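Local coordinates for protein KLLA0F20702p (Kluyveromyces lactis, PDB 5Y5A) that probably acts as the yeast telomerase subunit Est1, a protein with TPR-related helical domains that is recruited to telomeres by binding Cdc13, at residues 501-504 and 505-508; 418-421 and 422-426; 428-431 and 432-435; 360-363 and 364-368; 178-181 and 182-186. One frame throughout, in Å; residues are numbered along the deposited sequence.

Contacts 2, 3 and 4 form one connected region of the Est1 DNA/RNA binding domain. Contacts 2 and 3 follow each other along helix 421-433, and contact 4 lies on helix 339-379 against both, its centre about 12 Å from that of contact 2 and about 14 Å from that of contact 3. Phe362 joins the three: Met425 CG lies 3.4 Å from Phe362 CD1, and Ile428 CD1 lies 3.4 Å from Phe362 CZ. Contact 1, in a later loop, comes within about 6 Å of contact 3 at the nearest atoms. Contact 5, in the telomerase activating protein Est1 domain, is about 24 Å from contact 1 between centres. Contacts 1, 3 and 5 all reach bound peptide, presumably from Cdc13.

Contact 1 of 5, residues 501-504 and 505-508; sequences FNDE and KLLS
Asp503 and Leu506 meet in a local turn contact, where the loop between helices 483-487 and 512-515 winds into a short 3-10 segment. The bond that closes the turn runs from Leu506 N to Asp503 O at 3.1 Å. It is bent, and the N-H arrives from above the carbonyl plane, 58° out of it, as fits the i to i+3 spacing of a 3-10 turn. Leu506 also packs back on the residue it bonds: its CB lies 3.3 Å from Asp503 O, and its CG is 4.1 Å from Asp503 CB.

Beside this turn stands an Asx turn, held loosely, in which Asn502 OD1 accepts a weak bond of 3.4 Å from Glu504 N. The same amide spends its other end on a side chain, with Asn502 ND2 giving a hydrogen bond to Glu504 OE1 at 3.1 Å. The carboxylate is met on its anti side and the donor comes in tilted from the carboxylate plane. Glu504 can receive it because its chain leaves CA opposite the backbone N (chi1 -158°) and then stays fully extended.

On the following turn Lys505 O is gripped twice by one residue, by Ser508 N and by Ser508 OG, the latter at 2.8 Å. Leu507, its CG set between the backbone N and the carbonyl carbon (chi1 55°), brings that atom to 3.1 Å from Glu504 O, a snug fit of branch against carbonyl. Asp503 makes a salt bridge through OD1 with Arg478, and Lys505 NZ bonds Thr477 OG1. Asp503 and Leu506 each pack on an apolar side chain of the bound peptide.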
loop_
_atom_site.group_PDB
_atom_site.type_symbol
_atom_site.label_atom_id
_atom_site.label_comp_id
_atom_site.label_asym_id
_atom_site.label_seq_id
_atom_site.Cartn_x
_atom_site.Cartn_y
_atom_site.Cartn_z
ATOM N N PHE A 501 -15.202 9.638 -10.626
ATOM C CA PHE A 501 -15.050 10.765 -11.539
ATOM C C PHE A 501 -14.911 10.260 -12.965
ATOM O O PHE A 501 -14.582 9.094 -13.187
ATOM C CB PHE A 501 -13.820 11.607 -11.196
ATOM C CG PHE A 501 -13.979 12.468 -9.984
ATOM C CD1 PHE A 501 -14.578 13.718 -10.075
ATOM C CD2 PHE A 501 -13.507 12.043 -8.755
ATOM C CE1 PHE A 501 -14.713 14.525 -8.957
ATOM C CE2 PHE A 501 -13.642 12.835 -7.638
ATOM C CZ PHE A 501 -14.241 14.081 -7.736
ATOM N N ASN A 502 -15.139 11.144 -13.929
ATOM C CA ASN A 502 -14.772 10.857 -15.308
ATOM C C ASN A 502 -13.478 11.587 -15.649
ATOM O O ASN A 502 -13.497 12.761 -16.025
ATOM C CB ASN A 502 -15.890 11.261 -16.275
ATOM C CG ASN A 502 -15.704 10.669 -17.663
ATOM O OD1 ASN A 502 -14.804 9.857 -17.891
ATOM N ND2 ASN A 502 -16.565 11.064 -18.594
ATOM N N ASP A 503 -12.354 10.891 -15.494
ATOM C CA ASP A 503 -11.042 11.490 -15.725
ATOM C C ASP A 503 -10.637 11.322 -17.183
ATOM O O ASP A 503 -9.460 11.419 -17.533
ATOM C CB ASP A 503 -9.998 10.872 -14.792
ATOM C CG ASP A 503 -10.266 11.189 -13.328
ATOM O OD1 ASP A 503 -10.721 12.320 -13.045
ATOM O OD2 ASP A 503 -10.034 10.313 -12.464
ATOM N N GLU A 504 -11.638 11.065 -18.018
ATOM C CA GLU A 504 -11.472 10.874 -19.453
ATOM C C GLU A 504 -10.545 11.914 -20.067
ATOM O O GLU A 504 -9.544 11.571 -20.687
ATOM C CB GLU A 504 -12.841 10.932 -20.133
ATOM C CG GLU A 504 -12.932 10.252 -21.479
ATOM C CD GLU A 504 -14.326 10.365 -22.077
ATOM O OE1 GLU A 504 -15.203 10.979 -21.431
ATOM O OE2 GLU A 504 -14.549 9.846 -23.190
ATOM N N LYS A 505 -10.872 13.186 -19.856
ATOM C CA LYS A 505 -10.144 14.288 -20.472
ATOM C C LYS A 505 -8.736 14.534 -19.923
ATOM O O LYS A 505 -7.942 15.215 -20.575
ATOM C CB LYS A 505 -10.956 15.573 -20.336
ATOM C CG LYS A 505 -11.194 16.004 -18.903
ATOM C CD LYS A 505 -12.181 17.148 -18.875
ATOM C CE LYS A 505 -12.523 17.561 -17.463
ATOM N NZ LYS A 505 -13.782 18.360 -17.459
ATOM N N LEU A 506 -8.423 14.019 -18.751
ATOM C CA LEU A 506 -7.115 14.248 -18.178
ATOM C C LEU A 506 -5.982 13.833 -19.081
ATOM O O LEU A 506 -4.947 14.457 -19.116
ATOM C CB LEU A 506 -6.978 13.483 -16.871
ATOM C CG LEU A 506 -7.602 14.068 -15.619
ATOM C CD1 LEU A 506 -6.887 13.561 -14.394
ATOM C CD2 LEU A 506 -7.519 15.569 -15.680
ATOM N N LEU A 507 -6.176 12.760 -19.811
ATOM C CA LEU A 507 -5.117 12.216 -20.652
ATOM C C LEU A 507 -4.750 13.149 -21.804
ATOM O O LEU A 507 -3.645 13.076 -22.346
ATOM C CB LEU A 507 -5.523 10.845 -21.192
ATOM C CG LEU A 507 -6.836 10.728 -21.965
ATOM C CD1 LEU A 507 -6.655 11.009 -23.460
ATOM C CD2 LEU A 507 -7.442 9.351 -21.733
ATOM N N SER A 508 -5.681 14.018 -22.179
ATOM C CA SER A 508 -5.433 14.971 -23.251
ATOM C C SER A 508 -4.919 16.303 -22.703
ATOM O O SER A 508 -4.670 17.239 -23.462
ATOM C CB SER A 508 -6.704 15.185 -24.078
ATOM O OG SER A 508 -7.731 15.772 -23.299
#

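Contact 2 of 5, residues 418-421 and 422-426; sequences EMFQ and YLAMA
Ala424 N donates to Phe420 O at 3.1 Å, and Met425 N donates to Gln421 O at 2.9 Å. A water extends the pattern one residue back: it lies 2.8 Å from Met419 O and accepts from Leu423 N at 3.0 Å. By bridging the two it fills in for the direct bond that Met419 and Leu423 would make in a continuous helix. This is the N-terminal turn of helix 421-433, where the first amides have no preceding helical carbonyls to pair with.

Apolar contacts flank that turn. Met419 CB lies 3.7 Å from Tyr422 CE2, the methionine meeting the tyrosine ring at a slant. Phe420 holds its ring between its own N and carbonyl carbon (chi1 75°), which brings CD1 to 3.8 Å from Ala424 CB, a methyl lying at the ring edge. Over one face of the same ring sits Gln421 CD, displaced toward the rim. Met425 CG presses on Gln421 O at 3.2 Å. Beyond the turn, Tyr422 packs on Tyr354 and Ile358 of helix 339-379, while Leu423 meets His530 and Leu537 of helix 526-546.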
loop_
_atom_site.group_PDB
_atom_site.type_symbol
_atom_site.label_atom_id
_atom_site.label_comp_id
_atom_site.label_asym_id
_atom_site.label_seq_id
_atom_site.Cartn_x
_atom_site.Cartn_y
_atom_site.Cartn_z
ATOM N N GLU A 418 -11.302 20.637 6.070
ATOM C CA GLU A 418 -9.888 20.569 6.432
ATOM C C GLU A 418 -9.284 19.177 6.245
ATOM O O GLU A 418 -8.108 19.041 5.938
ATOM C CB GLU A 418 -9.691 21.015 7.882
ATOM C CG GLU A 418 -10.357 22.336 8.212
ATOM C CD GLU A 418 -9.862 23.466 7.338
ATOM O OE1 GLU A 418 -8.629 23.653 7.253
ATOM O OE2 GLU A 418 -10.705 24.163 6.730
ATOM N N MET A 419 -10.091 18.143 6.439
ATOM C CA MET A 419 -9.583 16.780 6.390
ATOM C C MET A 419 -10.205 16.003 5.230
ATOM O O MET A 419 -11.414 15.764 5.204
ATOM C CB MET A 419 -9.854 16.070 7.718
ATOM C CG MET A 419 -9.280 16.784 8.938
ATOM S SD MET A 419 -7.472 16.870 8.970
ATOM C CE MET A 419 -7.026 15.139 9.080
ATOM N N PHE A 420 -9.371 15.604 4.276
ATOM C CA PHE A 420 -9.866 14.934 3.085
ATOM C C PHE A 420 -10.441 13.567 3.426
ATOM O O PHE A 420 -11.294 13.066 2.700
ATOM C CB PHE A 420 -8.752 14.796 2.031
ATOM C CG PHE A 420 -7.729 13.731 2.350
ATOM C CD1 PHE A 420 -7.907 12.421 1.917
ATOM C CD2 PHE A 420 -6.584 14.042 3.070
ATOM C CE1 PHE A 420 -6.975 11.442 2.211
ATOM C CE2 PHE A 420 -5.644 13.069 3.369
ATOM C CZ PHE A 420 -5.841 11.763 2.940
ATOM N N GLN A 421 -9.992 12.972 4.531
ATOM C CA GLN A 421 -10.269 11.549 4.781
ATOM C C GLN A 421 -11.748 11.210 4.917
ATOM O O GLN A 421 -12.175 10.116 4.544
ATOM C CB GLN A 421 -9.549 11.060 6.039
ATOM C CG GLN A 421 -8.050 10.937 5.905
ATOM C CD GLN A 421 -7.330 12.181 6.376
ATOM O OE1 GLN A 421 -7.950 13.225 6.617
ATOM N NE2 GLN A 421 -6.013 12.079 6.514
ATOM N N TYR A 422 -12.521 12.137 5.465
ATOM C CA TYR A 422 -13.925 11.867 5.760
ATOM C C TYR A 422 -14.729 11.511 4.515
ATOM O O TYR A 422 -15.342 10.448 4.464
ATOM C CB TYR A 422 -14.535 13.061 6.485
ATOM C CG TYR A 422 -13.949 13.199 7.862
ATOM C CD1 TYR A 422 -14.177 12.219 8.823
ATOM C CD2 TYR A 422 -13.139 14.269 8.196
ATOM C CE1 TYR A 422 -13.643 12.317 10.082
ATOM C CE2 TYR A 422 -12.586 14.374 9.469
ATOM C CZ TYR A 422 -12.846 13.388 10.407
ATOM O OH TYR A 422 -12.316 13.466 11.682
ATOM N N LEU A 423 -14.696 12.367 3.499
ATOM C CA LEU A 423 -15.422 12.073 2.267
ATOM C C LEU A 423 -14.636 11.118 1.355
ATOM O O LEU A 423 -15.220 10.419 0.532
ATOM C CB LEU A 423 -15.761 13.371 1.531
ATOM C CG LEU A 423 -16.803 14.276 2.219
ATOM C CD1 LEU A 423 -17.252 15.386 1.288
ATOM C CD2 LEU A 423 -18.014 13.475 2.697
ATOM N N ALA A 424 -13.316 11.078 1.515
ATOM C CA ALA A 424 -12.487 10.131 0.760
ATOM C C ALA A 424 -12.843 8.691 1.101
ATOM O O ALA A 424 -12.848 7.827 0.232
ATOM C CB ALA A 424 -11.009 10.376 1.024
ATOM N N MET A 425 -13.147 8.437 2.367
ATOM C CA MET A 425 -13.549 7.102 2.799
ATOM C C MET A 425 -14.862 6.688 2.140
ATOM O O MET A 425 -15.019 5.541 1.722
ATOM C CB MET A 425 -13.674 7.037 4.334
ATOM C CG MET A 425 -12.322 6.944 5.052
ATOM S SD MET A 425 -12.419 6.654 6.835
ATOM C CE MET A 425 -13.347 8.085 7.375
ATOM N N ALA A 426 -15.800 7.624 2.032
ATOM C CA ALA A 426 -17.048 7.331 1.326
ATOM C C ALA A 426 -16.796 7.021 -0.156
ATOM O O ALA A 426 -17.437 6.127 -0.712
ATOM C CB ALA A 426 -18.038 8.491 1.478
HETATM O O HOH W 1 -13.702 15.192 3.785
#

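Contact 3 of 5, residues 428-431 and 432-435; sequences IMMC and WIKS
Ile428, Met429 and Met430 offer their carbonyls to Trp432, Ile433 and Lys434 in the last turns of helix 421-433, a run of alpha-helical bonds followed by a serine side-chain bond. Trp432 N reaches Ile428 O at 2.9 Å, Ile433 N reaches Met429 O with an N-H...O angle of 163°, and Lys434 N reaches Met430 O at 3.0 Å. For the next carbonyl the pattern changes. Cys431 O takes its bond from a side chain, Ser435 OG, while Ser435 N turns to Trp432 O at 2.9 Å, one residue nearer than the helical spacing. The serine therefore serves two successive carbonyls near the helix end, its backbone tightening the turn and its hydroxyl taking the place its amide would have had. Trp432 sends its indole off the helix, with NE1 bonded to His373 NE2.

Among the carbon contacts, Ile433 sets CG1 against a carbonyl, 3.1 Å from Met429 O. The apolar pair is looser: Ile433 CD1 is 4.5 Å from Met430 SD. Trp432 packs on Ile369 and Phe372 of helix 339-379.

Lys434 follows a different course. Its aliphatic CG rests 3.6 Å from Cys431 O before the chain bends, and NZ bonds Ser499 O; an acidic side chain of the bound peptide is only a long, weak ion partner. Met430 and Lys434 each pack on an aromatic side chain of the bound peptide. Ser435 OG, set beside its own backbone N (chi1 -67°), comes to 2.7 Å from Cys431 O at a C=O...O angle of 159°.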
loop_
_atom_site.group_PDB
_atom_site.type_symbol
_atom_site.label_atom_id
_atom_site.label_comp_id
_atom_site.label_asym_id
_atom_site.label_seq_id
_atom_site.Cartn_x
_atom_site.Cartn_y
_atom_site.Cartn_z
ATOM N N ILE A 428 -14.160 5.704 -1.489
ATOM C CA ILE A 428 -13.471 4.435 -1.569
ATOM C C ILE A 428 -14.437 3.255 -1.410
ATOM O O ILE A 428 -14.352 2.267 -2.154
ATOM C CB ILE A 428 -12.354 4.413 -0.527
ATOM C CG1 ILE A 428 -11.224 5.318 -1.013
ATOM C CG2 ILE A 428 -11.865 3.009 -0.249
ATOM C CD1 ILE A 428 -10.232 5.626 0.045
ATOM N N MET A 429 -15.374 3.378 -0.473
ATOM C CA MET A 429 -16.427 2.380 -0.316
ATOM C C MET A 429 -17.207 2.188 -1.619
ATOM O O MET A 429 -17.366 1.069 -2.096
ATOM C CB MET A 429 -17.385 2.775 0.816
ATOM C CG MET A 429 -16.740 2.834 2.210
ATOM S SD MET A 429 -17.951 3.237 3.499
ATOM C CE MET A 429 -16.891 3.774 4.840
ATOM N N MET A 430 -17.673 3.291 -2.196
ATOM C CA MET A 430 -18.481 3.230 -3.401
ATOM C C MET A 430 -17.688 2.712 -4.591
ATOM O O MET A 430 -18.200 1.940 -5.394
ATOM C CB MET A 430 -19.065 4.605 -3.720
ATOM C CG MET A 430 -19.894 5.173 -2.589
ATOM S SD MET A 430 -21.107 3.983 -1.983
ATOM C CE MET A 430 -22.078 3.777 -3.459
ATOM N N CYS A 431 -16.440 3.137 -4.703
ATOM C CA CYS A 431 -15.605 2.682 -5.804
ATOM C C CYS A 431 -15.319 1.194 -5.686
ATOM O O CYS A 431 -15.266 0.479 -6.692
ATOM C CB CYS A 431 -14.303 3.471 -5.851
ATOM S SG CYS A 431 -14.519 5.117 -6.529
ATOM N N TRP A 432 -15.144 0.723 -4.458
ATOM C CA TRP A 432 -14.960 -0.706 -4.232
ATOM C C TRP A 432 -16.220 -1.463 -4.615
ATOM O O TRP A 432 -16.175 -2.442 -5.370
ATOM C CB TRP A 432 -14.616 -0.990 -2.770
ATOM C CG TRP A 432 -14.439 -2.455 -2.483
ATOM C CD1 TRP A 432 -13.613 -3.328 -3.139
ATOM C CD2 TRP A 432 -15.081 -3.213 -1.450
ATOM N NE1 TRP A 432 -13.707 -4.585 -2.581
ATOM C CE2 TRP A 432 -14.593 -4.537 -1.535
ATOM C CE3 TRP A 432 -16.015 -2.900 -0.456
ATOM C CZ2 TRP A 432 -15.018 -5.546 -0.671
ATOM C CZ3 TRP A 432 -16.426 -3.903 0.410
ATOM C CH2 TRP A 432 -15.932 -5.209 0.291
ATOM N N ILE A 433 -17.345 -0.990 -4.088
ATOM C CA ILE A 433 -18.624 -1.657 -4.279
ATOM C C ILE A 433 -18.984 -1.781 -5.761
ATOM O O ILE A 433 -19.422 -2.844 -6.195
ATOM C CB ILE A 433 -19.730 -0.926 -3.498
ATOM C CG1 ILE A 433 -19.521 -1.149 -1.995
ATOM C CG2 ILE A 433 -21.109 -1.412 -3.906
ATOM C CD1 ILE A 433 -20.453 -0.362 -1.108
ATOM N N LYS A 434 -18.757 -0.725 -6.546
ATOM C CA LYS A 434 -19.077 -0.760 -7.973
ATOM C C LYS A 434 -18.149 -1.675 -8.779
ATOM O O LYS A 434 -18.403 -1.935 -9.958
ATOM C CB LYS A 434 -19.020 0.645 -8.573
ATOM C CG LYS A 434 -17.709 0.969 -9.252
ATOM C CD LYS A 434 -17.662 2.411 -9.727
ATOM C CE LYS A 434 -17.835 2.495 -11.230
ATOM N NZ LYS A 434 -17.790 3.907 -11.699
ATOM N N SER A 435 -17.081 -2.153 -8.153
ATOM C CA SER A 435 -16.048 -2.911 -8.857
ATOM C C SER A 435 -16.266 -4.417 -8.841
ATOM O O SER A 435 -15.603 -5.140 -9.570
ATOM C CB SER A 435 -14.664 -2.620 -8.256
ATOM O OG SER A 435 -14.264 -1.281 -8.480
#

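Contact 4 of 5, residues 360-363 and 364-368; sequences MIFQ and DLILL
Leu367 N donates to Gln363 O at 2.9 Å with an N-H...O angle of 173°, nearly straight at both donor and carbonyl. It is one of four successive alpha-helical bonds within helix 339-379, the long helix of the Est1 DNA/RNA binding domain, and the others vary in length: Asp364 N to Met360 O is 2.9 Å, Ile366 N to Phe362 O is 3.3 Å.

Asp364 is the unusual member. Its carboxylate folds back beside the backbone N (chi1 -80°), which sets OD1 3.2 Å from Met360 O, an acceptor facing an acceptor. In this buried place such a neighbour would be expected to raise the cost of a negative charge and may shift ionisation toward the neutral form. Met360 SD lies 4.0 Å from the same OD1, its chain bent twice so that sulfur passes obliquely across the carboxylate, and Ile317 of a loop touches the aspartate. With an alanine here the carboxylate is gone, which would probably leave Met360 SD without its neighbour and open a gap beside Ile317.

Gln363 bonds through NE2 to Asn253 OD1 of helix 251-263 and packs on Tyr256, tying the two helices together. On another flank of the helix, Phe362 touches Ala424 of helix 421-433. Its ring swings out opposite the backbone N (chi1 -173°) and meets the end of Ile366 obliquely: CE2 lies 3.3 Å from Ile366 CD1, with CD2 at 3.7 Å from that methyl.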
loop_
_atom_site.group_PDB
_atom_site.type_symbol
_atom_site.label_atom_id
_atom_site.label_comp_id
_atom_site.label_asym_id
_atom_site.label_seq_id
_atom_site.Cartn_x
_atom_site.Cartn_y
_atom_site.Cartn_z
ATOM N N MET A 360 -5.319 6.821 10.695
ATOM C CA MET A 360 -5.209 5.391 10.973
ATOM C C MET A 360 -6.540 4.693 10.678
ATOM O O MET A 360 -6.577 3.518 10.285
ATOM C CB MET A 360 -4.774 5.154 12.435
ATOM C CG MET A 360 -4.603 3.674 12.802
ATOM S SD MET A 360 -3.351 2.815 11.785
ATOM C CE MET A 360 -1.890 3.658 12.375
ATOM N N ILE A 361 -7.640 5.416 10.854
ATOM C CA ILE A 361 -8.952 4.833 10.578
ATOM C C ILE A 361 -9.098 4.625 9.082
ATOM O O ILE A 361 -9.643 3.622 8.617
ATOM C CB ILE A 361 -10.090 5.724 11.121
ATOM C CG1 ILE A 361 -10.106 5.660 12.654
ATOM C CG2 ILE A 361 -11.426 5.292 10.542
ATOM C CD1 ILE A 361 -10.952 6.721 13.324
ATOM N N PHE A 362 -8.571 5.583 8.335
ATOM C CA PHE A 362 -8.536 5.515 6.890
ATOM C C PHE A 362 -7.750 4.279 6.453
ATOM O O PHE A 362 -8.197 3.506 5.602
ATOM C CB PHE A 362 -7.908 6.805 6.354
ATOM C CG PHE A 362 -7.948 6.945 4.858
ATOM C CD1 PHE A 362 -9.051 7.488 4.229
ATOM C CD2 PHE A 362 -6.859 6.580 4.084
ATOM C CE1 PHE A 362 -9.087 7.638 2.847
ATOM C CE2 PHE A 362 -6.889 6.735 2.704
ATOM C CZ PHE A 362 -8.004 7.262 2.090
ATOM N N GLN A 363 -6.574 4.090 7.042
ATOM C CA GLN A 363 -5.746 2.932 6.708
ATOM C C GLN A 363 -6.479 1.632 7.019
ATOM O O GLN A 363 -6.447 0.693 6.229
ATOM C CB GLN A 363 -4.413 2.973 7.460
ATOM C CG GLN A 363 -3.429 1.919 6.960
ATOM C CD GLN A 363 -2.041 2.090 7.537
ATOM O OE1 GLN A 363 -1.200 2.787 6.962
ATOM N NE2 GLN A 363 -1.793 1.456 8.680
ATOM N N ASP A 364 -7.159 1.600 8.163
ATOM C CA ASP A 364 -7.925 0.432 8.580
ATOM C C ASP A 364 -8.985 0.045 7.548
ATOM O O ASP A 364 -9.196 -1.135 7.283
ATOM C CB ASP A 364 -8.599 0.689 9.934
ATOM C CG ASP A 364 -7.651 0.507 11.112
ATOM O OD1 ASP A 364 -6.427 0.351 10.901
ATOM O OD2 ASP A 364 -8.148 0.534 12.263
ATOM N N LEU A 365 -9.649 1.053 6.980
ATOM C CA LEU A 365 -10.664 0.840 5.952
ATOM C C LEU A 365 -10.082 0.142 4.727
ATOM O O LEU A 365 -10.610 -0.869 4.269
ATOM C CB LEU A 365 -11.300 2.175 5.548
ATOM C CG LEU A 365 -12.213 2.126 4.323
ATOM C CD1 LEU A 365 -13.521 1.412 4.633
ATOM C CD2 LEU A 365 -12.477 3.530 3.774
ATOM N N ILE A 366 -8.979 0.665 4.208
ATOM C CA ILE A 366 -8.350 0.069 3.031
ATOM C C ILE A 366 -7.781 -1.327 3.306
ATOM O O ILE A 366 -7.941 -2.240 2.486
ATOM C CB ILE A 366 -7.237 0.965 2.495
ATOM C CG1 ILE A 366 -7.804 2.353 2.181
ATOM C CG2 ILE A 366 -6.610 0.350 1.249
ATOM C CD1 ILE A 366 -6.753 3.430 2.209
ATOM N N LEU A 367 -7.121 -1.493 4.450
ATOM C CA LEU A 367 -6.652 -2.811 4.876
ATOM C C LEU A 367 -7.804 -3.826 4.851
ATOM O O LEU A 367 -7.677 -4.918 4.301
ATOM C CB LEU A 367 -6.050 -2.737 6.276
ATOM C CG LEU A 367 -5.804 -4.051 7.018
ATOM C CD1 LEU A 367 -4.674 -4.856 6.363
ATOM C CD2 LEU A 367 -5.480 -3.780 8.478
ATOM N N LEU A 368 -8.930 -3.433 5.438
ATOM C CA LEU A 368 -10.108 -4.284 5.551
ATOM C C LEU A 368 -10.703 -4.645 4.191
ATOM O O LEU A 368 -11.016 -5.813 3.930
ATOM C CB LEU A 368 -11.163 -3.588 6.417
ATOM C CG LEU A 368 -12.413 -4.398 6.740
ATOM C CD1 LEU A 368 -12.029 -5.660 7.511
ATOM C CD2 LEU A 368 -13.414 -3.541 7.515
#

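Contact 5 of 5, residues 178-181 and 182-186; sequences DSFS and IDCVM
Residues 179-186 form the opening turns of helix 179-206, where Asp183 N reaches Ser179 O at 3.1 Å, Cys184 N reaches Phe180 O at 3.0 Å and Val185 N reaches Ser181 O at 3.2 Å. Asp178 occupies the N-cap position, its side chain making no capping bond.

The leading side-chain contact is a sulfur-aromatic one. Cys184 SG sits over a face of the Phe180 ring, 3.7 Å from its centroid and 24° off the normal, shifted toward the rim so that CE2, at 3.4 Å, lies nearest the sulfur. Phe180 directs its ring opposite its backbone N (chi1 -179°), which brings one face of the ring under the cysteine sulfur one turn on.

Asp183 bends back over the first turn, where OD1 lies 2.8 Å from Ser179 O, two acceptors with no hydrogen bond; OD2 accepts from Ser76 N. The Ser76 N-H and the helix start may ease a charge here, while Ser179 O would oppose it. A leucine here has no acceptor, and Ser76 N would probably be left without its mate. Ile182 CG1 rests on Asp178 O at 3.5 Å.

Ser181 OG bonds Lys175 O, holding the incoming loop to the helix. The Phe180 ring meets Tyr145 edge-to-face just past helix 113-144, Val185 touches Val231 beside helix 218-230, and the bound peptide lies along Ile182, Val185 and Met186.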
loop_
_atom_site.group_PDB
_atom_site.type_symbol
_atom_site.label_atom_id
_atom_site.label_comp_id
_atom_site.label_asym_id
_atom_site.label_seq_id
_atom_site.Cartn_x
_atom_site.Cartn_y
_atom_site.Cartn_z
ATOM N N ASP A 178 6.920 4.396 -25.747
ATOM C CA ASP A 178 8.030 3.568 -26.220
ATOM C C ASP A 178 8.339 2.451 -25.218
ATOM O O ASP A 178 8.101 2.597 -24.020
ATOM C CB ASP A 178 9.290 4.421 -26.432
ATOM C CG ASP A 178 9.190 5.337 -27.638
ATOM O OD1 ASP A 178 8.339 5.079 -28.516
ATOM O OD2 ASP A 178 9.972 6.311 -27.712
ATOM N N SER A 179 8.866 1.335 -25.716
ATOM C CA SER A 179 9.354 0.269 -24.850
ATOM C C SER A 179 10.516 0.767 -23.998
ATOM O O SER A 179 10.588 0.482 -22.804
ATOM C CB SER A 179 9.796 -0.944 -25.671
ATOM O OG SER A 179 8.684 -1.668 -26.161
ATOM N N PHE A 180 11.419 1.520 -24.622
ATOM C CA PHE A 180 12.610 2.029 -23.950
ATOM C C PHE A 180 12.281 2.944 -22.775
ATOM O O PHE A 180 12.965 2.918 -21.751
ATOM C CB PHE A 180 13.501 2.774 -24.943
ATOM C CG PHE A 180 14.761 3.314 -24.336
ATOM C CD1 PHE A 180 15.801 2.466 -24.003
ATOM C CD2 PHE A 180 14.911 4.672 -24.109
ATOM C CE1 PHE A 180 16.967 2.959 -23.450
ATOM C CE2 PHE A 180 16.076 5.172 -23.559
ATOM C CZ PHE A 180 17.104 4.312 -23.228
ATOM N N SER A 181 11.236 3.753 -22.928
ATOM C CA SER A 181 10.807 4.658 -21.867
ATOM C C SER A 181 10.360 3.878 -20.641
ATOM O O SER A 181 10.653 4.262 -19.511
ATOM C CB SER A 181 9.679 5.566 -22.355
ATOM O OG SER A 181 10.111 6.351 -23.454
ATOM N N ILE A 182 9.652 2.778 -20.872
ATOM C CA ILE A 182 9.212 1.914 -19.784
ATOM C C ILE A 182 10.412 1.292 -19.074
ATOM O O ILE A 182 10.457 1.242 -17.842
ATOM C CB ILE A 182 8.274 0.805 -20.293
ATOM C CG1 ILE A 182 7.032 1.423 -20.941
ATOM C CG2 ILE A 182 7.863 -0.119 -19.154
ATOM C CD1 ILE A 182 6.003 0.406 -21.388
ATOM N N ASP A 183 11.387 0.839 -19.861
ATOM C CA ASP A 183 12.596 0.211 -19.332
ATOM C C ASP A 183 13.378 1.160 -18.432
ATOM O O ASP A 183 13.931 0.747 -17.410
ATOM C CB ASP A 183 13.498 -0.269 -20.473
ATOM C CG ASP A 183 12.746 -1.080 -21.509
ATOM O OD1 ASP A 183 11.632 -1.557 -21.198
ATOM O OD2 ASP A 183 13.266 -1.241 -22.635
ATOM N N CYS A 184 13.420 2.431 -18.824
ATOM C CA CYS A 184 14.128 3.457 -18.068
ATOM C C CYS A 184 13.486 3.707 -16.715
ATOM O O CYS A 184 14.184 3.812 -15.705
ATOM C CB CYS A 184 14.180 4.766 -18.852
ATOM S SG CYS A 184 15.245 4.719 -20.293
ATOM N N VAL A 185 12.158 3.816 -16.704
ATOM C CA VAL A 185 11.423 4.070 -15.473
ATOM C C VAL A 185 11.504 2.861 -14.551
ATOM O O VAL A 185 11.722 3.002 -13.346
ATOM C CB VAL A 185 9.945 4.416 -15.752
ATOM C CG1 VAL A 185 9.188 4.599 -14.454
ATOM C CG2 VAL A 185 9.849 5.674 -16.604
ATOM N N MET A 186 11.338 1.671 -15.121
ATOM C CA MET A 186 11.481 0.437 -14.348
ATOM C C MET A 186 12.897 0.292 -13.776
ATOM O O MET A 186 13.076 -0.175 -12.654
ATOM C CB MET A 186 11.136 -0.782 -15.206
ATOM C CG MET A 186 9.678 -0.851 -15.618
ATOM S SD MET A 186 8.580 -0.618 -14.209
ATOM C CE MET A 186 8.773 -2.165 -13.328
#